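Local structure of Sel1 repeat family protein (Pseudomonas aeruginosa, 6LCH) at residues V11-H16 against D95-F100; P19-A24 against A54-W59; R29-L34 against G48-A53; G131-L136 against A161-A166. The protein probably protects the bacterium from its own type VI secretion effector PldB by binding it, as an all-helical immunity protein of the Sel1 repeat family. One frame throughout, in Å; residues are numbered along the deposited sequence.

Contact 1: V11-H16 against D95-F100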
loop_
_atom_site.group_PDB
_atom_site.type_symbol
_atom_site.label_atom_id
_atom_site.label_comp_id
_atom_site.label_asym_id
_atom_site.label_seq_id
_atom_site.Cartn_x
_atom_site.Cartn_y
_atom_site.Cartn_z
ATOM N N VAL A 11 -5.397 -4.858 14.858
ATOM C CA VAL A 11 -6.010 -6.126 14.487
ATOM C C VAL A 11 -5.635 -6.462 13.051
ATOM O O VAL A 11 -5.433 -5.579 12.211
ATOM C CB VAL A 11 -7.547 -6.097 14.661
ATOM C CG1 VAL A 11 -7.910 -5.819 16.115
ATOM C CG2 VAL A 11 -8.178 -5.062 13.747
ATOM N N ASN A 12 -5.534 -7.755 12.774
ATOM C CA ASN A 12 -5.204 -8.203 11.428
ATOM C C ASN A 12 -6.413 -8.036 10.517
ATOM O O ASN A 12 -7.507 -8.519 10.826
ATOM C CB ASN A 12 -4.744 -9.657 11.453
ATOM C CG ASN A 12 -3.735 -9.962 10.372
ATOM O OD1 ASN A 12 -4.041 -9.875 9.185
ATOM N ND2 ASN A 12 -2.518 -10.309 10.776
ATOM N N GLU A 13 -6.216 -7.348 9.391
ATOM C CA GLU A 13 -7.290 -7.209 8.415
ATOM C C GLU A 13 -7.745 -8.563 7.887
ATOM O O GLU A 13 -8.883 -8.696 7.428
ATOM C CB GLU A 13 -6.842 -6.315 7.261
ATOM C CG GLU A 13 -7.986 -5.770 6.425
ATOM C CD GLU A 13 -7.520 -5.185 5.111
ATOM O OE1 GLU A 13 -6.743 -5.855 4.404
ATOM O OE2 GLU A 13 -7.931 -4.054 4.784
ATOM N N LYS A 14 -6.873 -9.574 7.944
ATOM C CA LYS A 14 -7.196 -10.952 7.566
ATOM C C LYS A 14 -8.084 -11.665 8.597
ATOM O O LYS A 14 -8.290 -12.880 8.481
ATOM C CB LYS A 14 -5.911 -11.751 7.345
ATOM C CG LYS A 14 -5.104 -11.298 6.141
ATOM C CD LYS A 14 -3.626 -11.608 6.322
ATOM C CE LYS A 14 -2.777 -10.346 6.269
ATOM N NZ LYS A 14 -1.435 -10.558 6.882
ATOM N N ASP A 15 -8.633 -10.931 9.567
ATOM C CA ASP A 15 -9.554 -11.481 10.553
ATOM C C ASP A 15 -11.013 -11.142 10.280
ATOM O O ASP A 15 -11.896 -11.874 10.739
ATOM C CB ASP A 15 -9.196 -10.980 11.960
ATOM C CG ASP A 15 -7.935 -11.615 12.505
ATOM O OD1 ASP A 15 -7.239 -12.317 11.744
ATOM O OD2 ASP A 15 -7.643 -11.412 13.704
ATOM N N HIS A 16 -11.288 -10.052 9.558
ATOM C CA HIS A 16 -12.660 -9.626 9.299
ATOM C C HIS A 16 -12.951 -9.587 7.801
ATOM O O HIS A 16 -13.478 -8.591 7.290
ATOM C CB HIS A 16 -12.920 -8.250 9.913
ATOM C CG HIS A 16 -12.051 -7.934 11.090
ATOM N ND1 HIS A 16 -11.962 -8.756 12.193
ATOM C CD2 HIS A 16 -11.233 -6.883 11.336
ATOM C CE1 HIS A 16 -11.128 -8.222 13.070
ATOM N NE2 HIS A 16 -10.672 -7.085 12.574
ATOM N N ASP A 95 -18.891 -5.914 5.153
ATOM C CA ASP A 95 -17.999 -5.447 6.217
ATOM C C ASP A 95 -16.526 -5.616 5.843
ATOM O O ASP A 95 -15.680 -5.900 6.696
ATOM C CB ASP A 95 -18.304 -6.143 7.545
ATOM C CG ASP A 95 -18.077 -5.234 8.736
ATOM O OD1 ASP A 95 -17.614 -5.722 9.788
ATOM O OD2 ASP A 95 -18.347 -4.023 8.608
ATOM N N VAL A 96 -16.213 -5.428 4.565
ATOM C CA VAL A 96 -14.835 -5.529 4.092
ATOM C C VAL A 96 -14.098 -4.253 4.491
ATOM O O VAL A 96 -14.537 -3.151 4.133
ATOM C CB VAL A 96 -14.774 -5.761 2.573
ATOM C CG1 VAL A 96 -13.334 -5.728 2.102
ATOM C CG2 VAL A 96 -15.414 -7.093 2.214
ATOM N N PRO A 97 -12.998 -4.348 5.242
ATOM C CA PRO A 97 -12.337 -3.122 5.726
ATOM C C PRO A 97 -11.874 -2.201 4.610
ATOM O O PRO A 97 -11.970 -0.976 4.751
ATOM C CB PRO A 97 -11.162 -3.663 6.550
ATOM C CG PRO A 97 -11.560 -5.061 6.922
ATOM C CD PRO A 97 -12.374 -5.570 5.774
ATOM N N GLN A 98 -11.387 -2.756 3.498
ATOM C CA GLN A 98 -10.998 -1.916 2.367
ATOM C C GLN A 98 -12.192 -1.158 1.794
ATOM O O GLN A 98 -12.023 -0.074 1.225
ATOM C CB GLN A 98 -10.332 -2.770 1.282
ATOM C CG GLN A 98 -9.691 -1.966 0.146
ATOM C CD GLN A 98 -8.456 -1.201 0.587
ATOM O OE1 GLN A 98 -7.672 -1.677 1.414
ATOM N NE2 GLN A 98 -8.274 -0.006 0.033
ATOM N N GLY A 99 -13.403 -1.700 1.944
ATOM C CA GLY A 99 -14.580 -1.012 1.432
ATOM C C GLY A 99 -14.821 0.330 2.097
ATOM O O GLY A 99 -15.260 1.284 1.451
ATOM N N PHE A 100 -14.526 0.427 3.396
ATOM C CA PHE A 100 -14.673 1.699 4.098
ATOM C C PHE A 100 -13.627 2.708 3.639
ATOM O O PHE A 100 -13.939 3.884 3.411
ATOM C CB PHE A 100 -14.574 1.474 5.606
ATOM C CG PHE A 100 -15.671 0.610 6.162
ATOM C CD1 PHE A 100 -16.916 1.145 6.440
ATOM C CD2 PHE A 100 -15.456 -0.738 6.401
ATOM C CE1 PHE A 100 -17.933 0.351 6.954
ATOM C CE2 PHE A 100 -16.470 -1.536 6.918
ATOM C CZ PHE A 100 -17.707 -0.987 7.194
HETATM O O HOH W 1 -6.521 -4.221 1.541
#

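Contact 2: P19-A24 against A54-W59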
loop_
_atom_site.group_PDB
_atom_site.type_symbol
_atom_site.label_atom_id
_atom_site.label_comp_id
_atom_site.label_asym_id
_atom_site.label_seq_id
_atom_site.Cartn_x
_atom_site.Cartn_y
_atom_site.Cartn_z
ATOM N N PRO A 19 -15.549 -15.109 3.208
ATOM C CA PRO A 19 -14.871 -16.228 2.542
ATOM C C PRO A 19 -14.595 -15.923 1.076
ATOM O O PRO A 19 -15.397 -15.283 0.393
ATOM C CB PRO A 19 -15.861 -17.390 2.703
ATOM C CG PRO A 19 -17.184 -16.736 2.951
ATOM C CD PRO A 19 -16.867 -15.500 3.735
ATOM N N LEU A 20 -13.438 -16.381 0.600
ATOM C CA LEU A 20 -13.017 -16.147 -0.778
ATOM C C LEU A 20 -13.597 -17.245 -1.662
ATOM O O LEU A 20 -13.240 -18.418 -1.519
ATOM C CB LEU A 20 -11.496 -16.116 -0.884
ATOM C CG LEU A 20 -10.941 -15.546 -2.193
ATOM C CD1 LEU A 20 -10.852 -14.029 -2.115
ATOM C CD2 LEU A 20 -9.582 -16.155 -2.526
ATOM N N ASP A 21 -14.484 -16.867 -2.572
ATOM C CA ASP A 21 -15.120 -17.852 -3.440
ATOM C C ASP A 21 -14.126 -18.361 -4.478
ATOM O O ASP A 21 -13.474 -17.553 -5.148
ATOM C CB ASP A 21 -16.339 -17.259 -4.138
ATOM C CG ASP A 21 -16.957 -18.221 -5.133
ATOM O OD1 ASP A 21 -17.635 -19.173 -4.687
ATOM O OD2 ASP A 21 -16.753 -18.039 -6.354
ATOM N N PRO A 22 -13.971 -19.679 -4.633
ATOM C CA PRO A 22 -13.021 -20.190 -5.645
ATOM C C PRO A 22 -13.383 -19.850 -7.087
ATOM O O PRO A 22 -12.509 -19.392 -7.838
ATOM C CB PRO A 22 -13.035 -21.703 -5.383
ATOM C CG PRO A 22 -13.354 -21.811 -3.921
ATOM C CD PRO A 22 -14.343 -20.712 -3.649
ATOM N N GLN A 23 -14.634 -20.080 -7.510
ATOM C CA GLN A 23 -15.034 -19.726 -8.874
ATOM C C GLN A 23 -14.796 -18.250 -9.169
ATOM O O GLN A 23 -14.327 -17.892 -10.258
ATOM C CB GLN A 23 -16.509 -20.061 -9.113
ATOM C CG GLN A 23 -17.019 -19.516 -10.457
ATOM C CD GLN A 23 -18.517 -19.718 -10.700
ATOM O OE1 GLN A 23 -19.354 -19.443 -9.846
ATOM N NE2 GLN A 23 -18.850 -20.261 -11.874
ATOM N N ALA A 24 -15.137 -17.377 -8.218
ATOM C CA ALA A 24 -15.008 -15.944 -8.455
ATOM C C ALA A 24 -13.547 -15.513 -8.458
ATOM O O ALA A 24 -13.148 -14.671 -9.269
ATOM C CB ALA A 24 -15.801 -15.166 -7.404
ATOM N N ALA A 54 -17.395 -9.876 -8.908
ATOM C CA ALA A 54 -17.979 -8.947 -7.942
ATOM C C ALA A 54 -19.394 -9.357 -7.561
ATOM O O ALA A 54 -19.800 -9.207 -6.403
ATOM C CB ALA A 54 -17.974 -7.529 -8.510
ATOM N N GLU A 55 -20.169 -9.862 -8.525
ATOM C CA GLU A 55 -21.529 -10.301 -8.240
ATOM C C GLU A 55 -21.562 -11.542 -7.362
ATOM O O GLU A 55 -22.584 -11.802 -6.720
ATOM C CB GLU A 55 -22.296 -10.581 -9.536
ATOM C CG GLU A 55 -22.300 -9.459 -10.558
ATOM C CD GLU A 55 -22.380 -8.080 -9.937
ATOM O OE1 GLU A 55 -21.527 -7.233 -10.276
ATOM O OE2 GLU A 55 -23.297 -7.836 -9.120
ATOM N N ARG A 56 -20.486 -12.324 -7.337
ATOM C CA ARG A 56 -20.411 -13.468 -6.438
ATOM C C ARG A 56 -19.836 -13.101 -5.077
ATOM O O ARG A 56 -19.692 -13.983 -4.226
ATOM C CB ARG A 56 -19.579 -14.591 -7.069
ATOM C CG ARG A 56 -20.316 -15.371 -8.132
ATOM C CD ARG A 56 -19.563 -16.625 -8.539
ATOM N NE ARG A 56 -19.633 -17.709 -7.560
ATOM C CZ ARG A 56 -20.672 -18.529 -7.420
ATOM N NH1 ARG A 56 -21.743 -18.389 -8.189
ATOM N NH2 ARG A 56 -20.640 -19.492 -6.513
ATOM N N GLY A 57 -19.506 -11.832 -4.858
ATOM C CA GLY A 57 -19.028 -11.362 -3.573
ATOM C C GLY A 57 -17.531 -11.189 -3.441
ATOM O O GLY A 57 -17.053 -10.937 -2.328
ATOM N N HIS A 58 -16.776 -11.319 -4.527
ATOM C CA HIS A 58 -15.324 -11.207 -4.454
ATOM C C HIS A 58 -14.931 -9.760 -4.175
ATOM O O HIS A 58 -15.237 -8.868 -4.971
ATOM C CB HIS A 58 -14.696 -11.692 -5.757
ATOM C CG HIS A 58 -13.252 -12.061 -5.625
ATOM N ND1 HIS A 58 -12.241 -11.123 -5.642
ATOM C CD2 HIS A 58 -12.651 -13.264 -5.466
ATOM C CE1 HIS A 58 -11.077 -11.735 -5.507
ATOM N NE2 HIS A 58 -11.298 -13.033 -5.397
ATOM N N TRP A 59 -14.244 -9.522 -3.055
ATOM C CA TRP A 59 -14.052 -8.138 -2.630
ATOM C C TRP A 59 -12.857 -7.469 -3.302
ATOM O O TRP A 59 -12.885 -6.253 -3.524
ATOM C CB TRP A 59 -13.964 -8.054 -1.100
ATOM C CG TRP A 59 -12.727 -8.609 -0.474
ATOM C CD1 TRP A 59 -12.546 -9.874 0.003
ATOM C CD2 TRP A 59 -11.502 -7.907 -0.229
ATOM N NE1 TRP A 59 -11.279 -10.006 0.518
ATOM C CE2 TRP A 59 -10.618 -8.812 0.387
ATOM C CE3 TRP A 59 -11.067 -6.600 -0.481
ATOM C CZ2 TRP A 59 -9.323 -8.452 0.763
ATOM C CZ3 TRP A 59 -9.780 -6.247 -0.112
ATOM C CH2 TRP A 59 -8.923 -7.168 0.504
HETATM O O HOH W 2 -17.669 -12.962 -0.288
#

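Contact 3: R29-L34 against G48-A53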
loop_
_atom_site.group_PDB
_atom_site.type_symbol
_atom_site.label_atom_id
_atom_site.label_comp_id
_atom_site.label_asym_id
_atom_site.label_seq_id
_atom_site.Cartn_x
_atom_site.Cartn_y
_atom_site.Cartn_z
ATOM N N ARG A 29 -8.492 -13.325 -10.835
ATOM C CA ARG A 29 -7.070 -13.452 -11.136
ATOM C C ARG A 29 -6.799 -13.456 -12.639
ATOM O O ARG A 29 -5.736 -12.996 -13.073
ATOM C CB ARG A 29 -6.509 -14.715 -10.483
ATOM C CG ARG A 29 -6.220 -14.560 -9.002
ATOM C CD ARG A 29 -5.599 -15.819 -8.413
ATOM N NE ARG A 29 -6.598 -16.848 -8.131
ATOM C CZ ARG A 29 -6.720 -17.980 -8.817
ATOM N NH1 ARG A 29 -5.904 -18.238 -9.832
ATOM N NH2 ARG A 29 -7.658 -18.857 -8.489
ATOM N N GLU A 30 -7.730 -13.969 -13.451
ATOM C CA GLU A 30 -7.566 -13.852 -14.898
ATOM C C GLU A 30 -7.706 -12.403 -15.345
ATOM O O GLU A 30 -6.928 -11.924 -16.182
ATOM C CB GLU A 30 -8.580 -14.729 -15.639
ATOM C CG GLU A 30 -8.631 -14.439 -17.143
ATOM C CD GLU A 30 -9.508 -15.403 -17.927
ATOM O OE1 GLU A 30 -9.942 -16.427 -17.361
ATOM O OE2 GLU A 30 -9.759 -15.132 -19.121
ATOM N N ALA A 31 -8.695 -11.691 -14.799
ATOM C CA ALA A 31 -8.863 -10.284 -15.145
ATOM C C ALA A 31 -7.657 -9.468 -14.705
ATOM O O ALA A 31 -7.173 -8.610 -15.454
ATOM C CB ALA A 31 -10.142 -9.736 -14.514
ATOM N N ALA A 32 -7.155 -9.726 -13.493
ATOM C CA ALA A 32 -5.985 -9.005 -13.004
ATOM C C ALA A 32 -4.775 -9.245 -13.895
ATOM O O ALA A 32 -3.994 -8.322 -14.153
ATOM C CB ALA A 32 -5.681 -9.414 -11.562
ATOM N N THR A 33 -4.599 -10.481 -14.373
ATOM C CA THR A 33 -3.479 -10.785 -15.257
ATOM C C THR A 33 -3.634 -10.091 -16.604
ATOM O O THR A 33 -2.668 -9.531 -17.136
ATOM C CB THR A 33 -3.354 -12.297 -15.450
ATOM O OG1 THR A 33 -3.054 -12.916 -14.194
ATOM C CG2 THR A 33 -2.255 -12.626 -16.447
ATOM N N LEU A 34 -4.843 -10.114 -17.166
ATOM C CA LEU A 34 -5.079 -9.458 -18.445
ATOM C C LEU A 34 -4.891 -7.951 -18.368
ATOM O O LEU A 34 -4.704 -7.316 -19.407
ATOM C CB LEU A 34 -6.487 -9.775 -18.954
ATOM C CG LEU A 34 -6.754 -11.216 -19.399
ATOM C CD1 LEU A 34 -8.206 -11.391 -19.809
ATOM C CD2 LEU A 34 -5.823 -11.611 -20.535
ATOM N N GLY A 48 -15.880 -7.822 -17.769
ATOM C CA GLY A 48 -16.769 -8.961 -17.603
ATOM C C GLY A 48 -16.346 -9.865 -16.463
ATOM O O GLY A 48 -17.137 -10.171 -15.569
ATOM N N LEU A 49 -15.079 -10.285 -16.467
ATOM C CA LEU A 49 -14.571 -11.151 -15.408
ATOM C C LEU A 49 -14.676 -10.478 -14.046
ATOM O O LEU A 49 -15.212 -11.060 -13.094
ATOM C CB LEU A 49 -13.123 -11.535 -15.701
ATOM C CG LEU A 49 -12.909 -12.396 -16.941
ATOM C CD1 LEU A 49 -11.499 -12.211 -17.464
ATOM C CD2 LEU A 49 -13.182 -13.855 -16.617
ATOM N N TYR A 50 -14.157 -9.251 -13.937
ATOM C CA TYR A 50 -14.222 -8.509 -12.682
ATOM C C TYR A 50 -15.650 -8.428 -12.159
ATOM O O TYR A 50 -15.909 -8.699 -10.980
ATOM C CB TYR A 50 -13.653 -7.103 -12.876
ATOM C CG TYR A 50 -12.167 -6.976 -12.630
ATOM C CD1 TYR A 50 -11.480 -7.916 -11.870
ATOM C CD2 TYR A 50 -11.453 -5.901 -13.146
ATOM C CE1 TYR A 50 -10.121 -7.794 -11.642
ATOM C CE2 TYR A 50 -10.099 -5.769 -12.924
ATOM C CZ TYR A 50 -9.437 -6.714 -12.170
ATOM O OH TYR A 50 -8.083 -6.581 -11.955
ATOM N N SER A 51 -16.592 -8.037 -13.024
ATOM C CA SER A 51 -17.975 -7.884 -12.586
ATOM C C SER A 51 -18.573 -9.222 -12.178
ATOM O O SER A 51 -19.249 -9.320 -11.145
ATOM C CB SER A 51 -18.808 -7.233 -13.688
ATOM O OG SER A 51 -18.173 -6.063 -14.175
ATOM N N LYS A 52 -18.334 -10.263 -12.981
ATOM C CA LYS A 52 -18.789 -11.605 -12.628
ATOM C C LYS A 52 -18.292 -12.006 -11.246
ATOM O O LYS A 52 -19.049 -12.552 -10.434
ATOM C CB LYS A 52 -18.310 -12.611 -13.677
ATOM C CG LYS A 52 -19.177 -12.701 -14.925
ATOM C CD LYS A 52 -18.604 -13.709 -15.924
ATOM C CE LYS A 52 -17.477 -13.105 -16.758
ATOM N NZ LYS A 52 -16.765 -14.109 -17.608
ATOM N N ALA A 53 -17.018 -11.732 -10.956
ATOM C CA ALA A 53 -16.494 -12.030 -9.631
ATOM C C ALA A 53 -17.148 -11.146 -8.574
ATOM O O ALA A 53 -17.444 -11.610 -7.467
ATOM C CB ALA A 53 -14.976 -11.861 -9.622
#

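Contact 4: G131-L136 against A161-A166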
loop_
_atom_site.group_PDB
_atom_site.type_symbol
_atom_site.label_atom_id
_atom_site.label_comp_id
_atom_site.label_asym_id
_atom_site.label_seq_id
_atom_site.Cartn_x
_atom_site.Cartn_y
_atom_site.Cartn_z
ATOM N N GLY A 131 -8.437 -2.855 11.003
ATOM C CA GLY A 131 -7.070 -3.190 10.669
ATOM C C GLY A 131 -6.690 -2.979 9.223
ATOM O O GLY A 131 -5.716 -3.576 8.763
ATOM N N ASN A 132 -7.421 -2.149 8.496
ATOM C CA ASN A 132 -7.123 -1.907 7.088
ATOM C C ASN A 132 -5.777 -1.210 6.941
ATOM O O ASN A 132 -5.603 -0.104 7.468
ATOM C CB ASN A 132 -8.229 -1.070 6.461
ATOM C CG ASN A 132 -7.953 -0.740 5.015
ATOM O OD1 ASN A 132 -7.652 0.405 4.680
ATOM N ND2 ASN A 132 -8.049 -1.742 4.150
ATOM N N PRO A 133 -4.805 -1.809 6.257
ATOM C CA PRO A 133 -3.461 -1.206 6.177
ATOM C C PRO A 133 -3.454 0.137 5.461
ATOM O O PRO A 133 -2.756 1.058 5.912
ATOM C CB PRO A 133 -2.645 -2.265 5.414
ATOM C CG PRO A 133 -3.345 -3.556 5.721
ATOM C CD PRO A 133 -4.809 -3.206 5.784
ATOM N N PRO A 134 -4.182 0.311 4.344
ATOM C CA PRO A 134 -4.232 1.662 3.753
ATOM C C PRO A 134 -4.807 2.713 4.684
ATOM O O PRO A 134 -4.267 3.825 4.769
ATOM C CB PRO A 134 -5.105 1.465 2.507
ATOM C CG PRO A 134 -4.871 0.051 2.127
ATOM C CD PRO A 134 -4.798 -0.676 3.431
ATOM N N ALA A 135 -5.887 2.394 5.401
ATOM C CA ALA A 135 -6.496 3.393 6.272
ATOM C C ALA A 135 -5.578 3.754 7.432
ATOM O O ALA A 135 -5.479 4.929 7.807
ATOM C CB ALA A 135 -7.845 2.891 6.782
ATOM N N LEU A 136 -4.901 2.762 8.016
ATOM C CA LEU A 136 -3.991 3.052 9.119
ATOM C C LEU A 136 -2.792 3.866 8.650
ATOM O O LEU A 136 -2.265 4.689 9.406
ATOM C CB LEU A 136 -3.514 1.753 9.769
ATOM C CG LEU A 136 -4.507 0.877 10.535
ATOM C CD1 LEU A 136 -3.961 -0.529 10.609
ATOM C CD2 LEU A 136 -4.753 1.423 11.929
ATOM N N ALA A 161 2.318 -1.963 8.742
ATOM C CA ALA A 161 3.455 -2.681 8.171
ATOM C C ALA A 161 3.574 -4.094 8.723
ATOM O O ALA A 161 4.056 -4.986 8.020
ATOM C CB ALA A 161 4.755 -1.928 8.414
ATOM N N SER A 162 3.159 -4.317 9.973
ATOM C CA SER A 162 3.198 -5.666 10.526
ATOM C C SER A 162 2.316 -6.626 9.739
ATOM O O SER A 162 2.526 -7.843 9.806
ATOM C CB SER A 162 2.786 -5.656 12.004
ATOM O OG SER A 162 1.403 -5.386 12.175
ATOM N N GLN A 163 1.345 -6.109 8.988
ATOM C CA GLN A 163 0.523 -6.918 8.098
ATOM C C GLN A 163 1.135 -7.062 6.708
ATOM O O GLN A 163 0.472 -7.578 5.801
ATOM C CB GLN A 163 -0.885 -6.324 8.004
ATOM C CG GLN A 163 -1.519 -6.067 9.365
ATOM C CD GLN A 163 -2.922 -5.494 9.278
ATOM O OE1 GLN A 163 -3.809 -6.080 8.656
ATOM N NE2 GLN A 163 -3.133 -4.349 9.918
ATOM N N GLY A 164 2.377 -6.621 6.524
ATOM C CA GLY A 164 3.067 -6.787 5.260
ATOM C C GLY A 164 2.769 -5.739 4.217
ATOM O O GLY A 164 3.077 -5.953 3.041
ATOM N N TYR A 165 2.188 -4.610 4.610
ATOM C CA TYR A 165 1.789 -3.559 3.679
ATOM C C TYR A 165 2.992 -2.659 3.416
ATOM O O TYR A 165 3.406 -1.889 4.290
ATOM C CB TYR A 165 0.609 -2.785 4.259
ATOM C CG TYR A 165 0.077 -1.669 3.395
ATOM C CD1 TYR A 165 0.167 -0.348 3.810
ATOM C CD2 TYR A 165 -0.534 -1.932 2.176
ATOM C CE1 TYR A 165 -0.324 0.678 3.035
ATOM C CE2 TYR A 165 -1.031 -0.905 1.391
ATOM C CZ TYR A 165 -0.921 0.396 1.829
ATOM O OH TYR A 165 -1.412 1.427 1.062
ATOM N N ALA A 166 3.549 -2.758 2.208
ATOM C CA ALA A 166 4.809 -2.081 1.908
ATOM C C ALA A 166 4.763 -0.562 2.052
ATOM O O ALA A 166 5.718 -0.002 2.619
ATOM C CB ALA A 166 5.281 -2.472 0.502
#

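Contact 1: V11-H16 against D95-F100
Glu13 and His16, in the irregular chain 11-16, lie across from Pro97, the first residue of helix 97-107, and Val96 just before it, and both CA pairs, Glu13 with Pro97 and His16 with Val96, are 7.0 Å apart. Pro97 is the middle of the contact. Its ring is met from one direction by the aliphatic part of Glu13, whose CG lies 3.7 Å from Pro97 CG, and from another by the backbone of His16, whose O lies 3.6 Å from Pro97 CD. Because Glu13 carries its CG anti to the backbone N (chi1 -162°) and stays extended from there, the side chain runs obliquely past the proline and brings its carboxylate toward Gln98. No direct hydrogen bond joins the two segments. Instead a water gives a bond of 2.8 Å to Gln98 OE1 and a weak one to Glu13 OE1, while Asn132 ND2 links Glu13 OE2 to Gln98 OE1; the Glu13 half of that link is modelled so short that its details are doubtful. Asn12 OD1 accepts from Lys14 N at 3.1 Å, an Asx turn that helps shape the chain just after Cys10, which is disulfide-bonded to Cys159. Glu13 touches both Pro97 and Pro133, which begins helix 133-146, while Val96 and Gln98 pack on Trp59 of helix 59-70.

Contact 2: P19-A24 against A54-W59
Asp21 and Arg56 form the charged link of this contact: Arg56 NE donates to Asp21 OD2 at 3.1 Å and 158°, the acceptor lying almost in the guanidinium plane but the donor coming from above the carboxylate plane. The same OD2 accepts from Ala24 N at 2.6 Å, the N-cap bond of helix 22-34. Gln23 OE1 sits over a face of the guanidinium, 2.9 Å from Arg56 NE, but at an angle too poor for a hydrogen bond. The apolar part centres on Ala24, whose CB lies 3.8 Å from Arg56 CB and 4.0 Å from His58 CB. Leu20 CD1 reaches His58 NE2 at 3.5 Å, obliquely to the ring. His58 swings its imidazole away from its own backbone N (chi1 -160°) toward helix 22-34, where NE2 bonds Asp25 and the ring stacks with Tyr28; ND1 caps helix 59-70 by accepting from Ala61 N. A water donates to Gly57 O at 2.9 Å and weakly to Pro19 O. Gly57, with positive phi, closes helix 43-55 in a Schellman motif, at one end of an antiparallel helix pair of the Sel1/TPR-like fold. Polar side chains therefore tie two helix starts to one helix end, and the double load on Asp21 OD2 would probably favour a charged carboxylate.

Contact 3: R29-L34 against G48-A53
The Tyr50 ring has Ala31 set over one face, a CH-pi contact in which Ala31 CB is 3.6 Å from the ring centroid and 21° off the normal. The methyl is displaced toward the CD1-CE1 side, with Ala31 CB 3.5 Å from Tyr50 CE1. Beyond the ring the phenol oxygen passes along the next residue, Tyr50 OH coming to 3.4 Å from Ala32 CA, and the backbone N of Ala32 approaches the ring obliquely. That hydroxyl is not left to apolar company, since Asn64 ND2 of helix 59-70 hydrogen-bonds it. The two helices run antiparallel, 150° between their directions and 8.6 Å between the axes of the short segments, and make the kind of helical hairpin from which Sel1 and other TPR-like solenoids are built. Ala31, with only a methyl, sits where the backbones come nearest, its CB 3.7 Å from Leu49 CB. Leu49 has its CG anti to the carbonyl carbon (chi1 -65°), and its CD1 methyl points at helix 22-34, toward Glu30 and Leu34, one turn apart. Glu30 crosses it at about a right angle, Glu30 CG lying 3.6 Å from Leu49 CD1, and its carboxylate continues past the methyl to a long, weak ion pair with Arg45. Leu34 CD1 is a looser neighbour of the same methyl, 4.1 Å from Leu49 CD1.

Contact 4: G131-L136 against A161-A166
Pro133 and Tyr165 make the tight part of this contact, which joins the start of helix 133-146 to the turn after helix 150-162, consistent with the helical-hairpin build of Sel1/TPR-like repeats. Pro133 CB presses on the root of the aromatic side chain, 3.4 Å from Tyr165 CG, and the backbone from Pro133 C to Pro134 N passes over one face of the ring, which a chi1 of -179° lays along the first turn of helix 133-146. Packing eases toward the phenol end, where Pro134 CG is 3.9 Å from Tyr165 OH, both residues being partly exposed. Leu136 is a light neighbour too, its CD1 4.0 Å from Gln163 NE2. The polar grip belongs to Gln163, an extended chain whose NE2 donates to Gly131 O at 2.9 Å and 145°. Each segment turns on a glycine with positive phi: Gly131 ends helix 123-129 in a Schellman motif, and Gly164 follows helix 150-162. Asn132 then caps helix 133-146, OD1 taking Ala135 N at 2.8 Å. With NE2 giving to Cys159 O as well as Gly131 O, and OE1 taking Glu13 N, the rotation of the Gln163 amide is fixed and the N-terminal chain is held to the repeat.

Overall arrangement
Contacts 2 and 3 hold the same two helices, 22-34 and 43-55: contact 3 joins their bodies through alanine, leucine and tyrosine, whereas contact 2 closes the end of the pair with a salt bridge and helix caps, and has the more exposed residues. Contacts 1 and 4 meet through polar side chains of the N-terminal chain and the start of helix 133-146, yet contact 1 is proline packing without a direct hydrogen bond, while contact 4 adds an amide bond to its proline-tyrosine packing. From contact centre to chain centre is about 7 Å for contact 4, about 14 Å for contact 1 and above 20 Å for the others. Trp59 joins contact 1 to contact 2.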